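EF-P arginine 32 rhamnosyl-transferase (Pseudomonas putida KT2440, PDB 5NV8) is a glycosyltransferase of the EarP rhamnosyltransferase family, with a Rossmann-like domain whose mostly parallel sheet runs up to the ligand pocket. Local coordinates at residues A[199-204]-A[225-230]; A[216-221]-A[256-261]; A[278-283]-A[298-303]. One frame throughout, in Å; residues are numbered along the deposited sequence.

Interaction 1 of 3, residues A[199-204]-A[225-230]; sequences LLISLF and CHLLVP. With TRH (2'-deoxy-thymidine-beta-L-rhamnose), chain B.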
ATOM      1  N   LEU A 199       1.951  -9.681  17.710  1.00 27.19           N
ATOM      2  CA  LEU A 199       1.261  -9.144  16.543  1.00 28.61           C
ATOM      3  C   LEU A 199       2.227  -8.294  15.723  1.00 31.45           C
ATOM      4  O   LEU A 199       2.886  -7.400  16.260  1.00 41.40           O
ATOM      5  CB  LEU A 199       0.052  -8.310  16.981  1.00 31.42           C
ATOM      6  CG  LEU A 199      -0.938  -7.881  15.891  1.00 35.31           C
ATOM      7  CD1 LEU A 199      -1.876  -9.023  15.528  1.00 31.78           C
ATOM      8  CD2 LEU A 199      -1.728  -6.650  16.328  1.00 27.19           C
ATOM      9  N   LEU A 200       2.322  -8.574  14.423  1.00 33.88           N
ATOM     10  CA  LEU A 200       3.286  -7.916  13.544  1.00 32.13           C
ATOM     11  C   LEU A 200       2.547  -6.844  12.753  1.00 28.74           C
ATOM     12  O   LEU A 200       1.570  -7.148  12.063  1.00 36.43           O
ATOM     13  CB  LEU A 200       3.953  -8.932  12.609  1.00 33.85           C
ATOM     14  CG  LEU A 200       5.307  -8.612  11.955  1.00 28.83           C
ATOM     15  CD1 LEU A 200       6.389  -8.330  13.000  1.00 25.34           C
ATOM     16  CD2 LEU A 200       5.772  -9.705  10.984  1.00 34.15           C
ATOM     17  N   ILE A 201       2.993  -5.594  12.878  1.00 33.84           N
ATOM     18  CA  ILE A 201       2.341  -4.434  12.279  1.00 34.33           C
ATOM     19  C   ILE A 201       3.380  -3.646  11.498  1.00 37.11           C
ATOM     20  O   ILE A 201       4.408  -3.248  12.056  1.00 35.16           O
ATOM     21  CB  ILE A 201       1.679  -3.533  13.342  1.00 31.43           C
ATOM     22  CG1 ILE A 201       0.609  -4.295  14.126  1.00 31.99           C
ATOM     23  CG2 ILE A 201       1.118  -2.271  12.686  1.00 29.41           C
ATOM     24  CD1 ILE A 201      -0.017  -3.456  15.235  1.00 23.47           C
ATOM     25  N   SER A 202       3.133  -3.446  10.210  1.00 23.62           N
ATOM     26  CA  SER A 202       3.927  -2.526   9.411  1.00 24.42           C
ATOM     27  C   SER A 202       3.231  -1.172   9.375  1.00 24.96           C
ATOM     28  O   SER A 202       2.005  -1.094   9.243  1.00 24.45           O
ATOM     29  CB  SER A 202       4.146  -3.044   7.982  1.00 24.04           C
ATOM     30  OG  SER A 202       2.948  -3.044   7.223  1.00 23.33           O
ATOM     31  N   LEU A 203       4.010  -0.102   9.503  1.00 26.28           N
ATOM     32  CA  LEU A 203       3.461   1.248   9.484  1.00 35.71           C
ATOM     33  C   LEU A 203       4.277   2.106   8.533  1.00 37.17           C
ATOM     34  O   LEU A 203       5.495   2.249   8.700  1.00 44.53           O
ATOM     35  CB  LEU A 203       3.432   1.867  10.887  1.00 29.42           C
ATOM     36  CG  LEU A 203       3.434   3.393  10.947  1.00 32.99           C
ATOM     37  CD1 LEU A 203       2.092   3.931  10.473  1.00 29.85           C
ATOM     38  CD2 LEU A 203       3.708   3.870  12.360  1.00 32.07           C
ATOM     39  N   PHE A 204       3.603   2.680   7.544  1.00 36.19           N
ATOM     40  CA  PHE A 204       4.220   3.524   6.528  1.00 34.39           C
ATOM     41  C   PHE A 204       3.224   4.635   6.223  1.00 30.97           C
ATOM     42  O   PHE A 204       2.196   4.389   5.580  1.00 31.19           O
ATOM     43  CB  PHE A 204       4.559   2.709   5.278  1.00 33.75           C
ATOM     44  CG  PHE A 204       4.876   3.538   4.066  1.00 30.33           C
ATOM     45  CD1 PHE A 204       6.019   4.322   4.014  1.00 35.00           C
ATOM     46  CD2 PHE A 204       4.037   3.514   2.966  1.00 29.76           C
ATOM     47  CE1 PHE A 204       6.309   5.079   2.886  1.00 37.46           C
ATOM     48  CE2 PHE A 204       4.319   4.263   1.838  1.00 30.95           C
ATOM     49  CZ  PHE A 204       5.457   5.049   1.797  1.00 32.83           C
ATOM     50  N   CYS A 225       3.656  -6.579  20.816  1.00 25.89           N
ATOM     51  CA  CYS A 225       3.534  -6.056  19.462  1.00 27.45           C
ATOM     52  C   CYS A 225       4.924  -5.818  18.892  1.00 37.65           C
ATOM     53  O   CYS A 225       5.790  -5.253  19.570  1.00 27.24           O
ATOM     54  CB  CYS A 225       2.718  -4.758  19.434  1.00 39.02           C
ATOM     55  SG  CYS A 225       2.698  -3.913  17.826  1.00 42.81           S
ATOM     56  N   HIS A 226       5.132  -6.256  17.650  1.00 31.68           N
ATOM     57  CA  HIS A 226       6.370  -6.023  16.912  1.00 26.65           C
ATOM     58  C   HIS A 226       6.044  -5.121  15.728  1.00 26.21           C
ATOM     59  O   HIS A 226       5.365  -5.545  14.787  1.00 26.31           O
ATOM     60  CB  HIS A 226       6.992  -7.340  16.452  1.00 26.91           C
ATOM     61  CG  HIS A 226       8.444  -7.233  16.100  1.00 28.26           C
ATOM     62  ND1 HIS A 226       9.321  -8.290  16.222  1.00 29.99           N
ATOM     63  CD2 HIS A 226       9.174  -6.192  15.633  1.00 29.05           C
ATOM     64  CE1 HIS A 226      10.527  -7.905  15.846  1.00 30.87           C
ATOM     65  NE2 HIS A 226      10.465  -6.636  15.484  1.00 30.51           N
ATOM     66  N   LEU A 227       6.526  -3.881  15.780  1.00 32.35           N
ATOM     67  CA  LEU A 227       6.230  -2.874  14.769  1.00 27.04           C
ATOM     68  C   LEU A 227       7.436  -2.692  13.856  1.00 28.01           C
ATOM     69  O   LEU A 227       8.547  -2.430  14.329  1.00 32.24           O
ATOM     70  CB  LEU A 227       5.854  -1.544  15.427  1.00 29.52           C
ATOM     71  CG  LEU A 227       5.454  -0.365  14.537  1.00 28.07           C
ATOM     72  CD1 LEU A 227       4.061  -0.557  13.971  1.00 27.21           C
ATOM     73  CD2 LEU A 227       5.534   0.945  15.310  1.00 29.52           C
ATOM     74  N   LEU A 228       7.214  -2.833  12.554  1.00 33.01           N
ATOM     75  CA  LEU A 228       8.257  -2.675  11.546  1.00 31.93           C
ATOM     76  C   LEU A 228       8.034  -1.358  10.819  1.00 33.76           C
ATOM     77  O   LEU A 228       6.960  -1.126  10.258  1.00 36.83           O
ATOM     78  CB  LEU A 228       8.254  -3.852  10.571  1.00 27.44           C
ATOM     79  CG  LEU A 228       8.495  -5.220  11.221  1.00 27.27           C
ATOM     80  CD1 LEU A 228       8.439  -6.347  10.193  1.00 38.58           C
ATOM     81  CD2 LEU A 228       9.796  -5.255  11.992  1.00 30.57           C
ATOM     82  N   VAL A 229       9.051  -0.499  10.829  1.00 33.78           N
ATOM     83  CA  VAL A 229       8.940   0.872  10.363  1.00 31.62           C
ATOM     84  C   VAL A 229      10.027   1.117   9.318  1.00 44.85           C
ATOM     85  O   VAL A 229      11.195   1.284   9.638  1.00 38.30           O
ATOM     86  CB  VAL A 229       9.071   1.871  11.533  1.00 45.02           C
ATOM     87  CG1 VAL A 229       9.109   3.295  11.014  1.00 34.73           C
ATOM     88  CG2 VAL A 229       7.932   1.679  12.524  1.00 38.91           C
ATOM     89  N   PRO A 230       9.655   1.133   8.034  1.00 32.28           N
ATOM     90  CA  PRO A 230      10.618   1.530   7.001  1.00 39.16           C
ATOM     91  C   PRO A 230      11.023   2.990   7.144  1.00 43.80           C
ATOM     92  O   PRO A 230      10.330   3.803   7.761  1.00 49.69           O
ATOM     93  CB  PRO A 230       9.850   1.291   5.693  1.00 40.26           C
ATOM     94  CG  PRO A 230       8.789   0.288   6.053  1.00 40.72           C
ATOM     95  CD  PRO A 230       8.404   0.618   7.465  1.00 43.04           C
TER
HETATM   96  O4P TRH B 401       2.630   8.908  -0.071  1.00 49.66           O
HETATM   97  P2  TRH B 401       3.031   8.100  -1.250  1.00 49.48           P
HETATM   98  O3P TRH B 401       4.639   8.011  -1.408  1.00 30.25           O
HETATM   99  O1  TRH B 401       2.427   8.675  -2.629  1.00 55.60           O
HETATM  100  C1  TRH B 401       1.617   9.868  -2.571  1.00 62.45           C
HETATM  101  C2  TRH B 401       1.015  10.186  -3.947  1.00 63.66           C
HETATM  102  O2  TRH B 401       1.925   9.858  -4.998  1.00 71.02           O
HETATM  103  C3  TRH B 401       0.719  11.686  -4.060  1.00 63.07           C
HETATM  104  O3  TRH B 401       1.924  12.389  -4.393  1.00 61.61           O
HETATM  105  C4  TRH B 401       0.204  12.197  -2.731  1.00 63.69           C
HETATM  106  O4  TRH B 401      -0.966  11.445  -2.359  1.00 69.59           O
HETATM  107  OPP TRH B 401       2.527   6.572  -1.094  1.00 51.61           O
HETATM  108  P   TRH B 401       2.497   5.613  -2.373  1.00 44.85           P
HETATM  109  O1P TRH B 401       1.576   6.072  -3.442  1.00 42.09           O
HETATM  110  O2P TRH B 401       2.109   4.134  -1.854  1.00 55.46           O
HETATM  111  O5' TRH B 401       4.013   5.463  -2.893  1.00 36.83           O
HETATM  112  C5' TRH B 401       4.924   4.620  -2.193  1.00 30.53           C
HETATM  113  C4' TRH B 401       5.714   3.820  -3.215  1.00 25.71           C
HETATM  114  O4' TRH B 401       6.945   3.413  -2.556  1.00 25.46           O
HETATM  115  C3' TRH B 401       4.980   2.523  -3.495  1.00 37.48           C
HETATM  116  O3' TRH B 401       5.571   1.879  -4.631  1.00 38.80           O
HETATM  117  C2' TRH B 401       5.363   1.765  -2.245  1.00 35.03           C
HETATM  118  C1' TRH B 401       6.845   1.973  -2.435  1.00 32.79           C
HETATM  119  N11 TRH B 401       7.685   1.482  -1.320  1.00 45.27           N
HETATM  120  C21 TRH B 401       8.722   0.686  -1.606  1.00 43.68           C
HETATM  121  O21 TRH B 401       8.956   0.365  -2.770  1.00 45.28           O
HETATM  122  N31 TRH B 401       9.545   0.211  -0.590  1.00 37.30           N
HETATM  123  C41 TRH B 401       9.306   0.556   0.735  1.00 31.96           C
HETATM  124  O41 TRH B 401      10.048   0.121   1.615  1.00 34.08           O
HETATM  125  C51 TRH B 401       8.235   1.385   1.037  1.00 41.60           C
HETATM  126  C5A TRH B 401       7.989   1.737   2.358  1.00 37.39           C
HETATM  127  C61 TRH B 401       7.419   1.856   0.011  1.00 47.36           C
HETATM  128  O   HOH W   1       7.483   4.167   7.299  1.00 48.74           O
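Leu227 and Ile201 meet on one face of the sheet, where CD1 of Leu227 lies 3.6 Å from CG2 of Ile201. The same methyl reaches CB of Leu203 at 4.0 Å, so a single leucine branch touches both Ile201 and Leu203. With CG of Leu227 anti to its own nitrogen (chi1 -178°), CD1 swings across toward strand 199-203. Farther back, CD1 of Ile201 touches SG of Cys225 at 3.8 Å, and helix 211-220 covers this row with Leu211, Trp214, Leu215 and Leu218. On the opposite face, Leu200 and His226 run side by side, CD1 of the leucine 3.6 Å from CB of the histidine. Between the two layers, the parallel strands of this beta-alpha-beta crossover exchange four backbone bonds. His226 N and Leu228 N donate to Leu199 O and Ile201 O, while His226 O and Leu228 O receive Ile201 N and Leu203 N. Beyond the last of these, one water donates to Leu203 O at 3.1 Å and to Pro230 O at 2.9 Å. It lies in the plane of the Phe204 ring, at its edge; over one face of that ring sits methyl C5A of TRH, 3.6 Å from Phe204 CD1, with Pro230 CB also near it. The strand ends thus offer the ligand methyl an apolar seat, with one water bridging Leu203 O and Pro230 O beside it.

Interaction 2 of 3, residues A[216-221]-A[256-261]; sequences DALATA and GALTVQ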
ATOM      1  N   ASP A 216       1.212   4.385  22.514  1.00 32.81           N
ATOM      2  CA  ASP A 216       0.885   4.205  23.924  1.00 36.64           C
ATOM      3  C   ASP A 216      -0.086   3.045  24.113  1.00 40.71           C
ATOM      4  O   ASP A 216      -0.002   2.311  25.105  1.00 30.78           O
ATOM      5  CB  ASP A 216       0.298   5.493  24.502  1.00 41.69           C
ATOM      6  CG  ASP A 216       1.337   6.585  24.670  1.00 44.96           C
ATOM      7  OD1 ASP A 216       2.541   6.261  24.742  1.00 36.99           O
ATOM      8  OD2 ASP A 216       0.947   7.771  24.739  1.00 41.31           O
ATOM      9  N   ALA A 217      -1.012   2.865  23.170  1.00 37.44           N
ATOM     10  CA  ALA A 217      -1.947   1.747  23.253  1.00 32.88           C
ATOM     11  C   ALA A 217      -1.234   0.414  23.064  1.00 29.51           C
ATOM     12  O   ALA A 217      -1.485  -0.541  23.807  1.00 31.96           O
ATOM     13  CB  ALA A 217      -3.060   1.918  22.219  1.00 30.68           C
ATOM     14  N   LEU A 218      -0.337   0.333  22.075  1.00 27.73           N
ATOM     15  CA  LEU A 218       0.399  -0.906  21.838  1.00 26.92           C
ATOM     16  C   LEU A 218       1.323  -1.234  23.004  1.00 32.22           C
ATOM     17  O   LEU A 218       1.412  -2.394  23.428  1.00 30.41           O
ATOM     18  CB  LEU A 218       1.198  -0.799  20.538  1.00 34.50           C
ATOM     19  CG  LEU A 218       0.412  -0.502  19.255  1.00 40.47           C
ATOM     20  CD1 LEU A 218       1.330  -0.487  18.036  1.00 26.41           C
ATOM     21  CD2 LEU A 218      -0.708  -1.513  19.067  1.00 32.39           C
ATOM     22  N   ALA A 219       2.013  -0.224  23.542  1.00 30.61           N
ATOM     23  CA  ALA A 219       2.952  -0.464  24.631  1.00 33.19           C
ATOM     24  C   ALA A 219       2.248  -0.918  25.902  1.00 29.32           C
ATOM     25  O   ALA A 219       2.833  -1.658  26.700  1.00 29.54           O
ATOM     26  CB  ALA A 219       3.774   0.795  24.904  1.00 31.27           C
ATOM     27  N   THR A 220       1.003  -0.494  26.108  1.00 31.46           N
ATOM     28  CA  THR A 220       0.262  -0.815  27.321  1.00 31.90           C
ATOM     29  C   THR A 220      -0.602  -2.062  27.181  1.00 27.93           C
ATOM     30  O   THR A 220      -1.239  -2.467  28.159  1.00 35.58           O
ATOM     31  CB  THR A 220      -0.615   0.372  27.742  1.00 29.83           C
ATOM     32  OG1 THR A 220      -1.370   0.841  26.618  1.00 29.56           O
ATOM     33  CG2 THR A 220       0.245   1.510  28.273  1.00 31.37           C
ATOM     34  N   ALA A 221      -0.645  -2.674  26.001  1.00 27.11           N
ATOM     35  CA  ALA A 221      -1.429  -3.884  25.813  1.00 27.29           C
ATOM     36  C   ALA A 221      -0.828  -5.042  26.609  1.00 32.90           C
ATOM     37  O   ALA A 221       0.342  -5.022  27.001  1.00 27.04           O
ATOM     38  CB  ALA A 221      -1.503  -4.247  24.331  1.00 25.66           C
ATOM     39  N   GLY A 256       7.532  -1.713  27.112  1.00 34.08           N
ATOM     40  CA  GLY A 256       6.407  -2.516  27.549  1.00 35.46           C
ATOM     41  C   GLY A 256       6.097  -3.667  26.612  1.00 31.08           C
ATOM     42  O   GLY A 256       6.907  -4.582  26.449  1.00 31.49           O
ATOM     43  N   ALA A 257       4.919  -3.636  25.999  1.00 33.62           N
ATOM     44  CA  ALA A 257       4.503  -4.673  25.064  1.00 32.37           C
ATOM     45  C   ALA A 257       4.892  -4.370  23.625  1.00 31.59           C
ATOM     46  O   ALA A 257       4.762  -5.249  22.766  1.00 27.67           O
ATOM     47  CB  ALA A 257       2.986  -4.881  25.143  1.00 27.54           C
ATOM     48  N   LEU A 258       5.365  -3.162  23.343  1.00 36.85           N
ATOM     49  CA  LEU A 258       5.670  -2.731  21.985  1.00 37.70           C
ATOM     50  C   LEU A 258       7.176  -2.743  21.767  1.00 36.89           C
ATOM     51  O   LEU A 258       7.931  -2.181  22.567  1.00 46.04           O
ATOM     52  CB  LEU A 258       5.100  -1.333  21.721  1.00 32.87           C
ATOM     53  CG  LEU A 258       5.243  -0.678  20.338  1.00 37.80           C
ATOM     54  CD1 LEU A 258       6.538   0.119  20.194  1.00 31.18           C
ATOM     55  CD2 LEU A 258       5.117  -1.712  19.227  1.00 28.19           C
ATOM     56  N   THR A 259       7.608  -3.379  20.681  1.00 30.10           N
ATOM     57  CA  THR A 259       8.999  -3.351  20.245  1.00 31.51           C
ATOM     58  C   THR A 259       9.047  -2.668  18.885  1.00 31.40           C
ATOM     59  O   THR A 259       8.448  -3.153  17.919  1.00 30.09           O
ATOM     60  CB  THR A 259       9.593  -4.761  20.175  1.00 37.67           C
ATOM     61  OG1 THR A 259       9.885  -5.225  21.499  1.00 48.82           O
ATOM     62  CG2 THR A 259      10.874  -4.755  19.368  1.00 32.99           C
ATOM     63  N   VAL A 260       9.737  -1.535  18.815  1.00 38.91           N
ATOM     64  CA  VAL A 260       9.792  -0.711  17.613  1.00 34.38           C
ATOM     65  C   VAL A 260      11.052  -1.065  16.836  1.00 38.63           C
ATOM     66  O   VAL A 260      12.106  -1.317  17.428  1.00 53.95           O
ATOM     67  CB  VAL A 260       9.743   0.788  17.976  1.00 41.68           C
ATOM     68  CG1 VAL A 260      11.121   1.330  18.361  1.00 48.42           C
ATOM     69  CG2 VAL A 260       9.151   1.587  16.835  1.00 53.88           C
ATOM     70  N   GLN A 261      10.941  -1.111  15.508  1.00 37.61           N
ATOM     71  CA  GLN A 261      12.078  -1.456  14.660  1.00 39.75           C
ATOM     72  C   GLN A 261      12.048  -0.626  13.387  1.00 42.82           C
ATOM     73  O   GLN A 261      10.999  -0.501  12.749  1.00 40.36           O
ATOM     74  CB  GLN A 261      12.093  -2.949  14.308  1.00 33.70           C
ATOM     75  CG  GLN A 261      13.393  -3.391  13.641  1.00 42.66           C
ATOM     76  CD  GLN A 261      13.532  -4.900  13.526  1.00 50.53           C
ATOM     77  OE1 GLN A 261      12.550  -5.638  13.612  1.00 57.92           O
ATOM     78  NE2 GLN A 261      14.761  -5.366  13.327  1.00 43.44           N
TER
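Ala219 and Leu258 bring their CA atoms to 4.4 Å, where the last turn of helix 211-220 passes the start of strand 258-263. The helix is the connection of a Rossmann-like beta-alpha-beta unit, and the strand belongs to a beta-hairpin with strand 252-255 at the border of the same sheet. Gly256 and Ala257 form the tight link between the hairpin strands, and the positive phi of Gly256 (64°) helps the chain reverse there. One backbone bond joins the segments: Ala257 N donates to Ala219 O at 3.0 Å. The N-H points almost straight at the oxygen (168°), yet it arrives well off the line of the carbonyl, with a C=O...N angle of 126°. The Ala219 carbonyl is therefore gripped by the hairpin turn. Apolar contact follows on the sheet side. CB of Leu258 presses against CA of Ala219 at 3.7 Å, and its branch crosses Leu218 at a slant, CG lying 4.1 Å from CB of Leu218 and CD2 of Leu258 near CD1 of Leu218. Cys225 of the neighbouring strand and Trp351 of helix 347-355 also touch Leu218, whereas Trp241 of helix 235-242 packs against Ala219. At the outer end, CB of Ala257 touches two carbonyl oxygens, 3.2 Å from Ala221 O and 3.4 Å from Leu218 O.

Interaction 3 of 3, residues A[278-283]-A[298-303]; sequences CDFNAV and PMLWHI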
ATOM      1  N   CYS A 278       2.929  -9.394   7.774  1.00 25.64           N
ATOM      2  CA  CYS A 278       2.393  -8.782   8.979  1.00 29.40           C
ATOM      3  C   CYS A 278       0.892  -9.042   9.108  1.00 32.20           C
ATOM      4  O   CYS A 278       0.189  -9.279   8.124  1.00 29.49           O
ATOM      5  CB  CYS A 278       2.656  -7.272   8.967  1.00 27.16           C
ATOM      6  SG  CYS A 278       4.355  -6.795   8.657  1.00 34.10           S
ATOM      7  N   ASP A 279       0.404  -8.978  10.348  1.00 24.55           N
ATOM      8  CA  ASP A 279      -1.015  -9.169  10.619  1.00 21.70           C
ATOM      9  C   ASP A 279      -1.824  -7.885  10.480  1.00 30.16           C
ATOM     10  O   ASP A 279      -3.059  -7.947  10.481  1.00 21.67           O
ATOM     11  CB  ASP A 279      -1.208  -9.753  12.022  1.00 26.14           C
ATOM     12  CG  ASP A 279      -0.344 -10.976  12.262  1.00 34.83           C
ATOM     13  OD1 ASP A 279      -0.487 -11.964  11.511  1.00 39.76           O
ATOM     14  OD2 ASP A 279       0.490 -10.939  13.192  1.00 25.90           O
ATOM     15  N   PHE A 280      -1.161  -6.735  10.358  1.00 21.54           N
ATOM     16  CA  PHE A 280      -1.831  -5.455  10.170  1.00 26.45           C
ATOM     17  C   PHE A 280      -0.876  -4.519   9.444  1.00 21.92           C
ATOM     18  O   PHE A 280       0.275  -4.365   9.861  1.00 22.95           O
ATOM     19  CB  PHE A 280      -2.263  -4.850  11.510  1.00 25.73           C
ATOM     20  CG  PHE A 280      -3.123  -3.625  11.374  1.00 29.44           C
ATOM     21  CD1 PHE A 280      -4.451  -3.734  10.991  1.00 22.78           C
ATOM     22  CD2 PHE A 280      -2.607  -2.365  11.637  1.00 28.91           C
ATOM     23  CE1 PHE A 280      -5.247  -2.608  10.867  1.00 28.33           C
ATOM     24  CE2 PHE A 280      -3.397  -1.236  11.516  1.00 23.98           C
ATOM     25  CZ  PHE A 280      -4.719  -1.359  11.129  1.00 28.82           C
ATOM     26  N   ASN A 281      -1.349  -3.901   8.365  1.00 22.03           N
ATOM     27  CA  ASN A 281      -0.505  -3.074   7.510  1.00 29.37           C
ATOM     28  C   ASN A 281      -1.084  -1.669   7.421  1.00 24.23           C
ATOM     29  O   ASN A 281      -2.186  -1.479   6.896  1.00 26.86           O
ATOM     30  CB  ASN A 281      -0.372  -3.687   6.115  1.00 26.23           C
ATOM     31  CG  ASN A 281       0.342  -5.027   6.135  1.00 28.46           C
ATOM     32  OD1 ASN A 281       1.547  -5.100   6.387  1.00 21.85           O
ATOM     33  ND2 ASN A 281      -0.395  -6.092   5.847  1.00 23.22           N
ATOM     34  N   ALA A 282      -0.333  -0.688   7.911  1.00 29.59           N
ATOM     35  CA  ALA A 282      -0.716   0.716   7.823  1.00 25.19           C
ATOM     36  C   ALA A 282       0.015   1.335   6.637  1.00 30.19           C
ATOM     37  O   ALA A 282       1.237   1.510   6.676  1.00 32.10           O
ATOM     38  CB  ALA A 282      -0.390   1.450   9.122  1.00 32.99           C
ATOM     39  N   VAL A 283      -0.732   1.662   5.582  1.00 34.55           N
ATOM     40  CA  VAL A 283      -0.146   2.216   4.363  1.00 32.91           C
ATOM     41  C   VAL A 283      -0.641   3.639   4.149  1.00 32.09           C
ATOM     42  O   VAL A 283      -1.335   4.204   5.001  1.00 29.09           O
ATOM     43  CB  VAL A 283      -0.464   1.337   3.139  1.00 25.72           C
ATOM     44  CG1 VAL A 283       0.472   0.134   3.089  1.00 24.67           C
ATOM     45  CG2 VAL A 283      -1.921   0.897   3.167  1.00 25.26           C
ATOM     46  N   PRO A 298      -5.795  -7.261   7.522  1.00 34.88           N
ATOM     47  CA  PRO A 298      -6.349  -6.004   8.041  1.00 30.56           C
ATOM     48  C   PRO A 298      -5.367  -4.857   7.846  1.00 32.41           C
ATOM     49  O   PRO A 298      -4.157  -5.019   8.008  1.00 37.27           O
ATOM     50  CB  PRO A 298      -6.579  -6.307   9.525  1.00 30.61           C
ATOM     51  CG  PRO A 298      -6.817  -7.768   9.565  1.00 26.78           C
ATOM     52  CD  PRO A 298      -5.936  -8.362   8.491  1.00 30.35           C
ATOM     53  N   MET A 299      -5.895  -3.688   7.489  1.00 23.09           N
ATOM     54  CA  MET A 299      -5.048  -2.595   7.037  1.00 23.25           C
ATOM     55  C   MET A 299      -5.567  -1.259   7.553  1.00 24.31           C
ATOM     56  O   MET A 299      -6.646  -1.163   8.144  1.00 24.89           O
ATOM     57  CB  MET A 299      -4.962  -2.554   5.506  1.00 23.23           C
ATOM     58  CG  MET A 299      -6.293  -2.791   4.815  1.00 29.64           C
ATOM     59  SD  MET A 299      -6.108  -3.015   3.042  1.00 39.63           S
ATOM     60  CE  MET A 299      -5.398  -1.435   2.603  1.00 37.04           C
ATOM     61  N   LEU A 300      -4.775  -0.219   7.305  1.00 30.01           N
ATOM     62  CA  LEU A 300      -5.120   1.149   7.660  1.00 33.53           C
ATOM     63  C   LEU A 300      -4.541   2.082   6.605  1.00 34.98           C
ATOM     64  O   LEU A 300      -3.454   1.832   6.080  1.00 33.28           O
ATOM     65  CB  LEU A 300      -4.586   1.513   9.049  1.00 33.58           C
ATOM     66  CG  LEU A 300      -4.998   2.872   9.617  1.00 32.87           C
ATOM     67  CD1 LEU A 300      -6.502   3.075   9.504  1.00 28.83           C
ATOM     68  CD2 LEU A 300      -4.541   2.995  11.069  1.00 28.39           C
ATOM     69  N   TRP A 301      -5.271   3.156   6.308  1.00 37.05           N
ATOM     70  CA  TRP A 301      -4.925   4.083   5.240  1.00 33.56           C
ATOM     71  C   TRP A 301      -4.711   5.478   5.809  1.00 33.40           C
ATOM     72  O   TRP A 301      -5.443   5.913   6.704  1.00 37.17           O
ATOM     73  CB  TRP A 301      -6.023   4.115   4.174  1.00 31.80           C
ATOM     74  CG  TRP A 301      -5.691   4.893   2.933  1.00 35.11           C
ATOM     75  CD1 TRP A 301      -4.450   5.148   2.422  1.00 32.10           C
ATOM     76  CD2 TRP A 301      -6.626   5.504   2.034  1.00 37.66           C
ATOM     77  NE1 TRP A 301      -4.555   5.886   1.267  1.00 35.34           N
ATOM     78  CE2 TRP A 301      -5.880   6.116   1.007  1.00 36.37           C
ATOM     79  CE3 TRP A 301      -8.022   5.594   2.003  1.00 33.45           C
ATOM     80  CZ2 TRP A 301      -6.482   6.809  -0.040  1.00 38.16           C
ATOM     81  CZ3 TRP A 301      -8.619   6.283   0.962  1.00 40.09           C
ATOM     82  CH2 TRP A 301      -7.849   6.882  -0.045  1.00 45.52           C
ATOM     83  N   HIS A 302      -3.705   6.172   5.286  1.00 36.42           N
ATOM     84  CA  HIS A 302      -3.402   7.549   5.672  1.00 34.35           C
ATOM     85  C   HIS A 302      -3.323   8.378   4.393  1.00 39.01           C
ATOM     86  O   HIS A 302      -2.330   8.308   3.663  1.00 37.34           O
ATOM     87  CB  HIS A 302      -2.103   7.623   6.469  1.00 34.35           C
ATOM     88  CG  HIS A 302      -1.869   8.950   7.118  1.00 41.53           C
ATOM     89  ND1 HIS A 302      -0.606   9.445   7.366  1.00 37.82           N
ATOM     90  CD2 HIS A 302      -2.735   9.887   7.570  1.00 38.57           C
ATOM     91  CE1 HIS A 302      -0.705  10.628   7.945  1.00 40.19           C
ATOM     92  NE2 HIS A 302      -1.986  10.918   8.082  1.00 40.67           N
ATOM     93  N   ILE A 303      -4.364   9.161   4.122  1.00 43.33           N
ATOM     94  CA  ILE A 303      -4.471   9.902   2.869  1.00 48.28           C
ATOM     95  C   ILE A 303      -3.874  11.294   3.063  1.00 54.10           C
ATOM     96  O   ILE A 303      -4.422  12.117   3.801  1.00 56.94           O
ATOM     97  CB  ILE A 303      -5.924   9.976   2.378  1.00 49.40           C
ATOM     98  CG1 ILE A 303      -6.058  10.993   1.244  1.00 58.76           C
ATOM     99  CG2 ILE A 303      -6.882  10.292   3.526  1.00 61.56           C
ATOM    100  CD1 ILE A 303      -5.331  10.591  -0.023  1.00 67.31           C
TER
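Phe280 and Leu300 pack closely, with CZ of the ring 3.5 Å from CB of the leucine. The aromatic ring lies along the neighbouring chain: its CD1 meets CB of Pro298 at 3.6 Å, the proline carbon standing at the ring edge and in its plane, while CE1 is 3.4 Å from Met299 O. Placing CG anti to the nitrogen of Phe280 (chi1 -172°) carries the ring across to these three residues. Trp351 meets it edge-to-face, and Trp338 and Trp341 of helix 328-343 cover Leu300. Behind the ring, the backbone is equally close. Asn281 N donates in the carbonyl plane of Pro298 at an N...O distance of 3.0 Å, Leu300 N returns a bond to Asn281 O, and Val283 N reaches Leu300 O at 2.8 Å. These are neighbouring parallel strands of a second beta-alpha-beta unit, connected through helix 287-295, with strand 299-302 outermost in the sheet. That helix lies over the other face, where the side-chain pair Met299-Val283 meets more loosely: the methionine bends at its last torsion (chi3 -61°), yet CE stays 4.2 Å from CG2 of Val283. The ladder also slackens toward its C-terminal end, since His302 N makes a weak, bent bond to Val283 O (3.1 Å, 126° at the hydrogen). The Trp301 ring stacks on Phe289 of the connecting helix. At the opposite end, partly exposed Asp279 meets the contact through its carbonyl oxygen, 3.5 Å from CD of Pro298.

All three contacts reach one sheet. Interactions 1 and 2 have centres 11 Å apart and share the border of strands 225-230 and 258-263, where Cys225 N lies 2.6 Å from Ala257 O, probably hydrogen-bonded. Interaction 3 extends the sheet the other way, its centre 10 Å from that of interaction 1; Ser202 O receives Ala282 N at 2.7 Å, and Ser202 OG is hydrogen-bonded to Asn281 OD1. Interactions 2 and 3 do not touch, their centres being about 17 Å apart. TRH lies beyond the C-terminal strand ends: interaction 1 reaches it directly, whereas the side chain of Val283 in interaction 3 stays about 6 Å from it.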